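Local atomic coordinates of 2-dehydro-3-deoxy-d-gluconate/2-dehydro-3-deoxy-phosphogluconate aldolase (Picrophilus torridus, PDB entry 4UXD), a protein that is an aldolase of the dihydrodipicolinate synthetase family, a four-chain assembly whose subunits are built round an eight-stranded parallel beta/alpha barrel. Residues 24-34 / 59-69; 227-237 / 251-260. One frame throughout, in Å; residues are numbered along the deposited sequence.

Contact 1 of 2, residues 24-34 / 59-69; sequences MYKGIVCPMIT and VDYLFPMGSTG
Ile28 O is gripped by two backbone donors, Asp60 N at 2.8 Å, lying in the carbonyl plane, and Tyr61 N at 3.2 Å, tilted from it. In return Asp60 OD2 takes Ile28 N at 2.7 Å on the anti side, nearly straight (173° at the hydrogen). Because Asp60 CG sits beside its own backbone N (chi1 -50°), the carboxylate reaches back to the Ile28 N-H. From there the parallel ladder runs through Cys30 N to Tyr61 O, Phe63 N to Cys30 O and Met32 N to Phe63 O. On one side of the sheet, Val29 divides its branches, CG2 beside Tyr61 CD1 and CG1 against Phe63 CB (3.6 Å), while Pro31 CB meets Phe63 CD2. Tyr61 CE2 comes to the edge of the Tyr25 ring, 3.4 Å from Tyr25 CD1, the ring planes 51° apart; the hydroxyl of Tyr25 is held by Asp150. On the other side Met32, bent at its last torsion, lays SD 3.9 Å from Leu62 CB. Beyond the strands Thr34 OG1 donates to a lone pair of Gly69 O (2.9 Å), and two waters, both giving a proton to Met32 O, link it to Met65 N and to Gly66 N. The contact pairs the two parallel strands of the barrel's beta-alpha-beta unit 27-31, 44-56, 61-63. Phe63 meets Lys182 in a cation-pi contact, and Gly66 to Gly69 lie at the barrel mouth, probably by the family's active site. The doubled acceptor and the aspartate probably set the register at Asp60 and Tyr61, and water satisfies the buried backbone where the strands part.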
loop_
_atom_site.group_PDB
_atom_site.type_symbol
_atom_site.label_atom_id
_atom_site.label_comp_id
_atom_site.label_asym_id
_atom_site.label_seq_id
_atom_site.Cartn_x
_atom_site.Cartn_y
_atom_site.Cartn_z
ATOM N N MET A 24 25.627 -14.863 24.864
ATOM C CA MET A 24 24.198 -15.095 24.495
ATOM C C MET A 24 23.374 -13.837 24.790
ATOM O O MET A 24 23.359 -13.339 25.919
ATOM C CB MET A 24 23.637 -16.298 25.255
ATOM C CG MET A 24 22.477 -16.992 24.559
ATOM S SD MET A 24 21.878 -18.430 25.488
ATOM C CE MET A 24 20.804 -19.209 24.288
ATOM N N TYR A 25 22.708 -13.319 23.760
ATOM C CA TYR A 25 21.911 -12.110 23.903
ATOM C C TYR A 25 20.472 -12.475 24.219
ATOM O O TYR A 25 19.879 -13.328 23.570
ATOM C CB TYR A 25 21.976 -11.252 22.637
ATOM C CG TYR A 25 23.366 -10.756 22.306
ATOM C CD1 TYR A 25 23.922 -9.683 22.984
ATOM C CD2 TYR A 25 24.120 -11.362 21.307
ATOM C CE1 TYR A 25 25.186 -9.231 22.681
ATOM C CE2 TYR A 25 25.388 -10.916 21.003
ATOM C CZ TYR A 25 25.917 -9.855 21.695
ATOM O OH TYR A 25 27.179 -9.408 21.392
ATOM N N LYS A 26 19.929 -11.829 25.239
ATOM C CA LYS A 26 18.553 -12.046 25.653
ATOM C C LYS A 26 18.244 -10.993 26.712
ATOM O O LYS A 26 19.160 -10.374 27.246
ATOM C CB LYS A 26 18.337 -13.499 26.142
ATOM C CG LYS A 26 18.333 -13.790 27.651
ATOM C CD LYS A 26 19.653 -14.350 28.175
ATOM C CE LYS A 26 20.141 -15.567 27.390
ATOM N NZ LYS A 26 19.043 -16.450 26.903
ATOM N N GLY A 27 16.965 -10.765 26.992
ATOM C CA GLY A 27 16.572 -9.746 27.955
ATOM C C GLY A 27 16.066 -8.458 27.319
ATOM O O GLY A 27 15.592 -8.456 26.181
ATOM N N ILE A 28 16.192 -7.361 28.062
ATOM C CA ILE A 28 15.599 -6.089 27.690
ATOM C C ILE A 28 16.625 -5.093 27.189
ATOM O O ILE A 28 17.601 -4.771 27.864
ATOM C CB ILE A 28 14.842 -5.482 28.873
ATOM C CG1 ILE A 28 13.750 -6.455 29.342
ATOM C CG2 ILE A 28 14.236 -4.111 28.498
ATOM C CD1 ILE A 28 12.733 -6.792 28.285
ATOM N N VAL A 29 16.374 -4.622 25.975
ATOM C CA VAL A 29 17.240 -3.701 25.267
ATOM C C VAL A 29 16.564 -2.346 25.197
ATOM O O VAL A 29 15.446 -2.268 24.689
ATOM C CB VAL A 29 17.515 -4.200 23.835
ATOM C CG1 VAL A 29 18.410 -3.222 23.066
ATOM C CG2 VAL A 29 18.104 -5.583 23.862
ATOM N N CYS A 30 17.208 -1.278 25.683
ATOM C CA CYS A 30 16.641 0.062 25.475
ATOM C C CYS A 30 17.121 0.716 24.179
ATOM O O CYS A 30 18.298 1.042 24.042
ATOM C CB CYS A 30 16.958 0.991 26.626
ATOM S SG CYS A 30 16.406 2.688 26.274
ATOM N N PRO A 31 16.205 0.922 23.220
ATOM C CA PRO A 31 16.619 1.736 22.077
ATOM C C PRO A 31 16.610 3.200 22.507
ATOM O O PRO A 31 15.555 3.850 22.557
ATOM C CB PRO A 31 15.570 1.417 21.015
ATOM C CG PRO A 31 14.337 1.112 21.785
ATOM C CD PRO A 31 14.778 0.590 23.162
ATOM N N MET A 32 17.796 3.687 22.867
ATOM C CA MET A 32 17.944 4.984 23.518
ATOM C C MET A 32 17.491 6.142 22.645
ATOM O O MET A 32 17.823 6.199 21.458
ATOM C CB MET A 32 19.401 5.224 23.912
ATOM C CG MET A 32 19.987 4.195 24.858
ATOM S SD MET A 32 21.731 4.511 25.210
ATOM C CE MET A 32 21.606 6.100 26.032
ATOM N N ILE A 33 16.750 7.076 23.234
ATOM C CA ILE A 33 16.613 8.379 22.604
ATOM C C ILE A 33 17.963 9.073 22.677
ATOM O O ILE A 33 18.796 8.758 23.527
ATOM C CB ILE A 33 15.545 9.265 23.270
ATOM C CG1 ILE A 33 15.861 9.458 24.757
ATOM C CG2 ILE A 33 14.159 8.660 23.078
ATOM C CD1 ILE A 33 15.044 10.538 25.414
ATOM N N THR A 34 18.173 10.022 21.784
ATOM C CA THR A 34 19.322 10.912 21.866
ATOM C C THR A 34 18.886 12.271 22.441
ATOM O O THR A 34 18.405 13.121 21.687
ATOM C CB THR A 34 19.936 11.100 20.480
ATOM O OG1 THR A 34 20.086 9.822 19.862
ATOM C CG2 THR A 34 21.278 11.800 20.562
ATOM N N VAL A 59 17.743 -2.491 32.742
ATOM C CA VAL A 59 17.728 -2.982 31.375
ATOM C C VAL A 59 19.059 -3.709 31.209
ATOM O O VAL A 59 19.999 -3.449 31.964
ATOM C CB VAL A 59 17.552 -1.851 30.310
ATOM C CG1 VAL A 59 16.327 -0.986 30.617
ATOM C CG2 VAL A 59 18.804 -0.980 30.190
ATOM N N ASP A 60 19.148 -4.609 30.236
ATOM C CA ASP A 60 20.355 -5.408 30.035
ATOM C C ASP A 60 21.288 -4.836 28.972
ATOM O O ASP A 60 22.491 -5.028 29.038
ATOM C CB ASP A 60 19.968 -6.836 29.647
ATOM C CG ASP A 60 18.952 -7.427 30.586
ATOM O OD1 ASP A 60 19.361 -7.945 31.642
ATOM O OD2 ASP A 60 17.745 -7.361 30.278
ATOM N N TYR A 61 20.724 -4.165 27.973
ATOM C CA TYR A 61 21.521 -3.600 26.896
ATOM C C TYR A 61 21.119 -2.164 26.611
ATOM O O TYR A 61 19.943 -1.801 26.692
ATOM C CB TYR A 61 21.390 -4.426 25.619
ATOM C CG TYR A 61 21.777 -5.866 25.785
ATOM C CD1 TYR A 61 20.848 -6.807 26.195
ATOM C CD2 TYR A 61 23.065 -6.296 25.521
ATOM C CE1 TYR A 61 21.197 -8.131 26.342
ATOM C CE2 TYR A 61 23.420 -7.623 25.665
ATOM C CZ TYR A 61 22.482 -8.531 26.080
ATOM O OH TYR A 61 22.819 -9.856 26.238
ATOM N N LEU A 62 22.133 -1.356 26.305
ATOM C CA LEU A 62 21.940 -0.028 25.772
ATOM C C LEU A 62 22.138 -0.114 24.276
ATOM O O LEU A 62 23.139 -0.685 23.791
ATOM C CB LEU A 62 22.922 0.981 26.368
ATOM C CG LEU A 62 23.080 1.018 27.883
ATOM C CD1 LEU A 62 23.830 2.292 28.283
ATOM C CD2 LEU A 62 21.739 0.906 28.583
ATOM N N PHE A 63 21.173 0.464 23.566
ATOM C CA PHE A 63 21.160 0.506 22.118
ATOM C C PHE A 63 21.103 1.966 21.679
ATOM O O PHE A 63 20.039 2.484 21.358
ATOM C CB PHE A 63 19.965 -0.289 21.574
ATOM C CG PHE A 63 19.770 -0.181 20.084
ATOM C CD1 PHE A 63 20.798 0.248 19.249
ATOM C CD2 PHE A 63 18.544 -0.507 19.519
ATOM C CE1 PHE A 63 20.611 0.338 17.893
ATOM C CE2 PHE A 63 18.355 -0.414 18.162
ATOM C CZ PHE A 63 19.391 0.001 17.347
ATOM N N PRO A 64 22.256 2.634 21.650
ATOM C CA PRO A 64 22.277 4.008 21.148
ATOM C C PRO A 64 22.168 4.079 19.628
ATOM O O PRO A 64 22.685 3.197 18.935
ATOM C CB PRO A 64 23.639 4.526 21.624
ATOM C CG PRO A 64 24.497 3.296 21.682
ATOM C CD PRO A 64 23.586 2.185 22.101
ATOM N N MET A 65 21.506 5.126 19.140
ATOM C CA MET A 65 21.389 5.433 17.715
ATOM C C MET A 65 20.624 4.350 16.945
ATOM O O MET A 65 21.007 3.950 15.845
ATOM C CB MET A 65 22.780 5.659 17.102
ATOM C CG MET A 65 23.447 6.972 17.541
ATOM S SD MET A 65 22.575 8.449 16.953
ATOM C CE MET A 65 23.451 9.732 17.851
ATOM N N GLY A 66 19.541 3.871 17.549
ATOM C CA GLY A 66 18.533 3.131 16.818
ATOM C C GLY A 66 17.555 4.115 16.203
ATOM O O GLY A 66 17.836 5.333 16.167
ATOM N N SER A 67 16.415 3.596 15.739
ATOM C CA SER A 67 15.354 4.415 15.168
ATOM C C SER A 67 14.805 5.397 16.194
ATOM O O SER A 67 14.548 6.560 15.891
ATOM C CB SER A 67 14.213 3.538 14.637
ATOM O OG SER A 67 14.638 2.702 13.568
ATOM N N THR A 68 14.615 4.912 17.409
ATOM C CA THR A 68 14.147 5.735 18.503
ATOM C C THR A 68 15.112 6.885 18.738
ATOM O O THR A 68 14.694 7.986 19.118
ATOM C CB THR A 68 14.005 4.909 19.792
ATOM O OG1 THR A 68 13.031 3.884 19.591
ATOM C CG2 THR A 68 13.574 5.784 20.955
ATOM N N GLY A 69 16.400 6.627 18.500
ATOM C CA GLY A 69 17.434 7.638 18.664
ATOM C C GLY A 69 17.606 8.561 17.469
ATOM O O GLY A 69 18.557 9.354 17.423
HETATM O O HOH W 1 20.440 6.887 20.866
HETATM O O HOH W 2 18.188 4.022 19.792
#

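Contact 2 of 2, residues 227-237 / 251-260; sequences TTNFSDGIVRL and IEKNDVIPLM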
loop_
_atom_site.group_PDB
_atom_site.type_symbol
_atom_site.label_atom_id
_atom_site.label_comp_id
_atom_site.label_asym_id
_atom_site.label_seq_id
_atom_site.Cartn_x
_atom_site.Cartn_y
_atom_site.Cartn_z
ATOM N N THR A 227 9.875 2.297 25.354
ATOM C CA THR A 227 9.262 2.819 26.562
ATOM C C THR A 227 10.181 2.709 27.788
ATOM O O THR A 227 9.919 3.343 28.810
ATOM C CB THR A 227 7.948 2.099 26.877
ATOM O OG1 THR A 227 8.206 0.710 27.152
ATOM C CG2 THR A 227 6.982 2.255 25.712
ATOM N N THR A 228 11.250 1.924 27.691
ATOM C CA THR A 228 12.185 1.801 28.804
ATOM C C THR A 228 12.984 3.097 29.026
ATOM O O THR A 228 13.670 3.232 30.027
ATOM C CB THR A 228 13.169 0.629 28.609
ATOM O OG1 THR A 228 13.963 0.840 27.433
ATOM C CG2 THR A 228 12.410 -0.673 28.483
ATOM N N ASN A 229 12.875 4.048 28.104
ATOM C CA ASN A 229 13.531 5.331 28.267
ATOM C C ASN A 229 12.967 6.134 29.450
ATOM O O ASN A 229 13.590 7.088 29.909
ATOM C CB ASN A 229 13.405 6.154 26.982
ATOM C CG ASN A 229 14.397 5.742 25.927
ATOM O OD1 ASN A 229 15.552 6.161 25.953
ATOM N ND2 ASN A 229 13.952 4.917 24.979
ATOM N N PHE A 230 11.787 5.754 29.933
ATOM C CA PHE A 230 11.113 6.506 30.984
ATOM C C PHE A 230 10.064 5.672 31.714
ATOM O O PHE A 230 9.241 6.202 32.447
ATOM C CB PHE A 230 10.464 7.751 30.389
ATOM C CG PHE A 230 9.867 7.521 29.040
ATOM C CD1 PHE A 230 8.623 6.941 28.911
ATOM C CD2 PHE A 230 10.571 7.854 27.895
ATOM C CE1 PHE A 230 8.089 6.716 27.664
ATOM C CE2 PHE A 230 10.042 7.633 26.651
ATOM C CZ PHE A 230 8.803 7.066 26.530
ATOM N N SER A 231 10.114 4.362 31.526
ATOM C CA SER A 231 9.185 3.462 32.185
ATOM C C SER A 231 9.830 2.102 32.428
ATOM O O SER A 231 10.486 1.548 31.544
ATOM C CB SER A 231 7.921 3.308 31.351
ATOM O OG SER A 231 7.008 2.445 31.986
ATOM N N ASP A 232 9.654 1.580 33.638
ATOM C CA ASP A 232 10.191 0.273 34.000
ATOM C C ASP A 232 9.213 -0.872 33.664
ATOM O O ASP A 232 9.538 -2.051 33.858
ATOM C CB ASP A 232 10.522 0.246 35.495
ATOM C CG ASP A 232 9.276 0.394 36.373
ATOM O OD1 ASP A 232 8.263 0.954 35.892
ATOM O OD2 ASP A 232 9.306 -0.048 37.540
ATOM N N GLY A 233 8.024 -0.511 33.180
ATOM C CA GLY A 233 6.972 -1.474 32.871
ATOM C C GLY A 233 7.437 -2.704 32.112
ATOM O O GLY A 233 7.228 -3.831 32.552
ATOM N N ILE A 234 8.087 -2.487 30.977
ATOM C CA ILE A 234 8.619 -3.586 30.187
ATOM C C ILE A 234 9.580 -4.468 30.972
ATOM O O ILE A 234 9.605 -5.677 30.761
ATOM C CB ILE A 234 9.335 -3.066 28.922
ATOM C CG1 ILE A 234 8.308 -2.741 27.839
ATOM C CG2 ILE A 234 10.366 -4.081 28.380
ATOM C CD1 ILE A 234 7.575 -3.950 27.284
ATOM N N VAL A 235 10.377 -3.892 31.867
ATOM C CA VAL A 235 11.383 -4.694 32.569
ATOM C C VAL A 235 10.773 -5.565 33.683
ATOM O O VAL A 235 11.163 -6.732 33.844
ATOM C CB VAL A 235 12.487 -3.818 33.160
ATOM C CG1 VAL A 235 13.520 -4.682 33.903
ATOM C CG2 VAL A 235 13.157 -3.034 32.057
ATOM N N ARG A 236 9.837 -5.000 34.444
ATOM C CA ARG A 236 9.048 -5.784 35.394
ATOM C C ARG A 236 8.434 -6.975 34.672
ATOM O O ARG A 236 8.580 -8.115 35.106
ATOM C CB ARG A 236 7.946 -4.936 36.049
ATOM C CG ARG A 236 8.475 -3.743 36.846
ATOM C CD ARG A 236 7.410 -3.087 37.715
ATOM N NE ARG A 236 6.590 -2.135 36.977
ATOM C CZ ARG A 236 5.322 -2.322 36.613
ATOM N NH1 ARG A 236 4.673 -3.446 36.913
ATOM N NH2 ARG A 236 4.691 -1.361 35.940
ATOM N N LEU A 237 7.767 -6.694 33.556
ATOM C CA LEU A 237 7.124 -7.719 32.741
ATOM C C LEU A 237 8.041 -8.900 32.470
ATOM O O LEU A 237 7.683 -10.047 32.746
ATOM C CB LEU A 237 6.659 -7.118 31.417
ATOM C CG LEU A 237 5.897 -8.035 30.463
ATOM C CD1 LEU A 237 5.049 -7.187 29.552
ATOM C CD2 LEU A 237 6.804 -8.938 29.622
ATOM N N ILE A 251 0.698 -6.729 33.476
ATOM C CA ILE A 251 1.586 -5.586 33.289
ATOM C C ILE A 251 1.501 -5.107 31.841
ATOM O O ILE A 251 1.359 -3.913 31.569
ATOM C CB ILE A 251 3.063 -5.940 33.657
ATOM C CG1 ILE A 251 3.194 -6.209 35.160
ATOM C CG2 ILE A 251 4.021 -4.813 33.265
ATOM C CD1 ILE A 251 4.528 -6.844 35.575
ATOM N N GLU A 252 1.575 -6.045 30.912
ATOM C CA GLU A 252 1.498 -5.720 29.494
ATOM C C GLU A 252 0.194 -4.996 29.153
ATOM O O GLU A 252 0.195 -4.033 28.386
ATOM C CB GLU A 252 1.620 -6.997 28.655
ATOM C CG GLU A 252 1.596 -6.788 27.136
ATOM C CD GLU A 252 2.927 -6.301 26.571
ATOM O OE1 GLU A 252 3.187 -5.081 26.625
ATOM O OE2 GLU A 252 3.705 -7.142 26.065
ATOM N N LYS A 253 -0.916 -5.464 29.719
ATOM C CA LYS A 253 -2.230 -4.974 29.310
ATOM C C LYS A 253 -2.578 -3.654 29.984
ATOM O O LYS A 253 -3.162 -2.779 29.359
ATOM C CB LYS A 253 -3.318 -6.023 29.602
ATOM C CG LYS A 253 -3.460 -6.400 31.066
ATOM C CD LYS A 253 -4.575 -7.402 31.319
ATOM C CE LYS A 253 -4.218 -8.802 30.831
ATOM N NZ LYS A 253 -5.384 -9.746 30.871
ATOM N N ASN A 254 -2.203 -3.502 31.248
ATOM C CA ASN A 254 -2.572 -2.313 32.006
ATOM C C ASN A 254 -1.525 -1.192 31.957
ATOM O O ASN A 254 -1.857 -0.018 32.127
ATOM C CB ASN A 254 -2.838 -2.694 33.464
ATOM C CG ASN A 254 -3.906 -3.762 33.601
ATOM O OD1 ASN A 254 -3.660 -4.842 34.137
ATOM N ND2 ASN A 254 -5.101 -3.463 33.114
ATOM N N ASP A 255 -0.265 -1.548 31.727
ATOM C CA ASP A 255 0.823 -0.579 31.803
ATOM C C ASP A 255 1.423 -0.255 30.437
ATOM O O ASP A 255 1.316 0.872 29.957
ATOM C CB ASP A 255 1.905 -1.099 32.739
ATOM C CG ASP A 255 1.346 -1.508 34.066
ATOM O OD1 ASP A 255 0.210 -1.081 34.367
ATOM O OD2 ASP A 255 2.031 -2.242 34.806
ATOM N N VAL A 256 2.031 -1.258 29.814
ATOM C CA VAL A 256 2.753 -1.073 28.566
ATOM C C VAL A 256 1.816 -0.653 27.424
ATOM O O VAL A 256 2.021 0.385 26.773
ATOM C CB VAL A 256 3.497 -2.376 28.168
ATOM C CG1 VAL A 256 4.454 -2.124 27.003
ATOM C CG2 VAL A 256 4.260 -2.960 29.363
ATOM N N ILE A 257 0.787 -1.466 27.194
ATOM C CA ILE A 257 -0.101 -1.295 26.042
ATOM C C ILE A 257 -0.839 0.036 26.085
ATOM O O ILE A 257 -0.998 0.678 25.052
ATOM C CB ILE A 257 -1.124 -2.469 25.940
ATOM C CG1 ILE A 257 -0.439 -3.692 25.340
ATOM C CG2 ILE A 257 -2.348 -2.100 25.074
ATOM C CD1 ILE A 257 -1.174 -4.970 25.561
ATOM N N PRO A 258 -1.309 0.449 27.275
ATOM C CA PRO A 258 -1.977 1.751 27.323
ATOM C C PRO A 258 -0.998 2.896 27.133
ATOM O O PRO A 258 -1.362 3.913 26.538
ATOM C CB PRO A 258 -2.611 1.765 28.715
ATOM C CG PRO A 258 -2.792 0.328 29.032
ATOM C CD PRO A 258 -1.556 -0.317 28.504
ATOM N N LEU A 259 0.232 2.716 27.607
ATOM C CA LEU A 259 1.296 3.693 27.352
ATOM C C LEU A 259 1.679 3.762 25.873
ATOM O O LEU A 259 1.877 4.858 25.324
ATOM C CB LEU A 259 2.543 3.367 28.171
ATOM C CG LEU A 259 3.680 4.359 27.933
ATOM C CD1 LEU A 259 3.295 5.745 28.441
ATOM C CD2 LEU A 259 4.956 3.865 28.566
ATOM N N MET A 260 1.806 2.588 25.249
ATOM C CA MET A 260 2.098 2.494 23.820
ATOM C C MET A 260 1.018 3.167 22.968
ATOM O O MET A 260 1.303 3.658 21.877
ATOM C CB MET A 260 2.250 1.031 23.387
ATOM C CG MET A 260 3.630 0.406 23.653
ATOM S SD MET A 260 4.986 1.349 22.904
ATOM C CE MET A 260 4.808 1.028 21.157
HETATM O O HOH W 3 2.171 -3.358 37.241
#
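Two neighbouring helices on the outside of the barrel, 233-240 and 245-264, pack antiparallel here, the axes of 233-237 and 251-260 running 9.5 Å apart at 152°. Ile251 presses CG2 against Gly233 O at 3.4 Å, and its CD1 reaches Arg236 CB and Leu237 N. Leu237 lays CD1 3.5 Å from Glu252 CB, alongside a carboxylate whose OE2 is taken by Phe213 N. Ile234 CD1 meets Val256 CG1 at 3.6 Å, the two side chains crossing at about a right angle. Along the outer margin Arg236 bends at its third torsion (chi3 -83°) and extends NH2 to Asp255 OD2 at 3.0 Å; the acceptor lies in the guanidinium plane, but the nitrogen comes from above the carboxylate plane. A water bridges Arg236 NH1 and the same Asp255 OD2, and Arg236 NE makes a longer salt bridge, 3.5 Å, to Asp232 OD2. In the 3-10 turn ahead of helix 233-240, Thr227 CG2 touches Met260 SD at 3.6 Å, and Leu259 CD2 touches Thr227 CG2 and, more loosely, the edge of the Phe230 ring. Helix 245-264 is irregular beside Ile234 and Leu237: Ile251 O accepts from both Asp255 N and Val256 N, from opposite faces of its plane, in a wider pi-type turn, and a kink follows at Pro258. An apolar seam thus holds the helices together, while one arginine between two aspartates ties both helix 245-264 and the start of helix 233-240, its positive charge probably balanced from two sides.

Contact 1 lies in the barrel wall and contact 2 in the helical layer outside it, their centres 15 Å apart, yet they touch. Asn229 of contact 2 probably bonds segment 24-34 twice, Asn229 ND2 to Pro31 O and Asn229 OD1 to Ile33 N, each at 3.1 Å. Thr228 packs on Cys30 beside it, and Ile234 and Val235 of helix 233-240 rest on Ile28. Strand 27-31 thus pairs with 61-63 in contact 1 and is covered by 227-237. A glycerol lies about 3 Å from the Thr68 side chain, at the barrel mouth where the family's active site is expected; a glycerol, not necessarily the same one, lies about 4 Å from that of Met260.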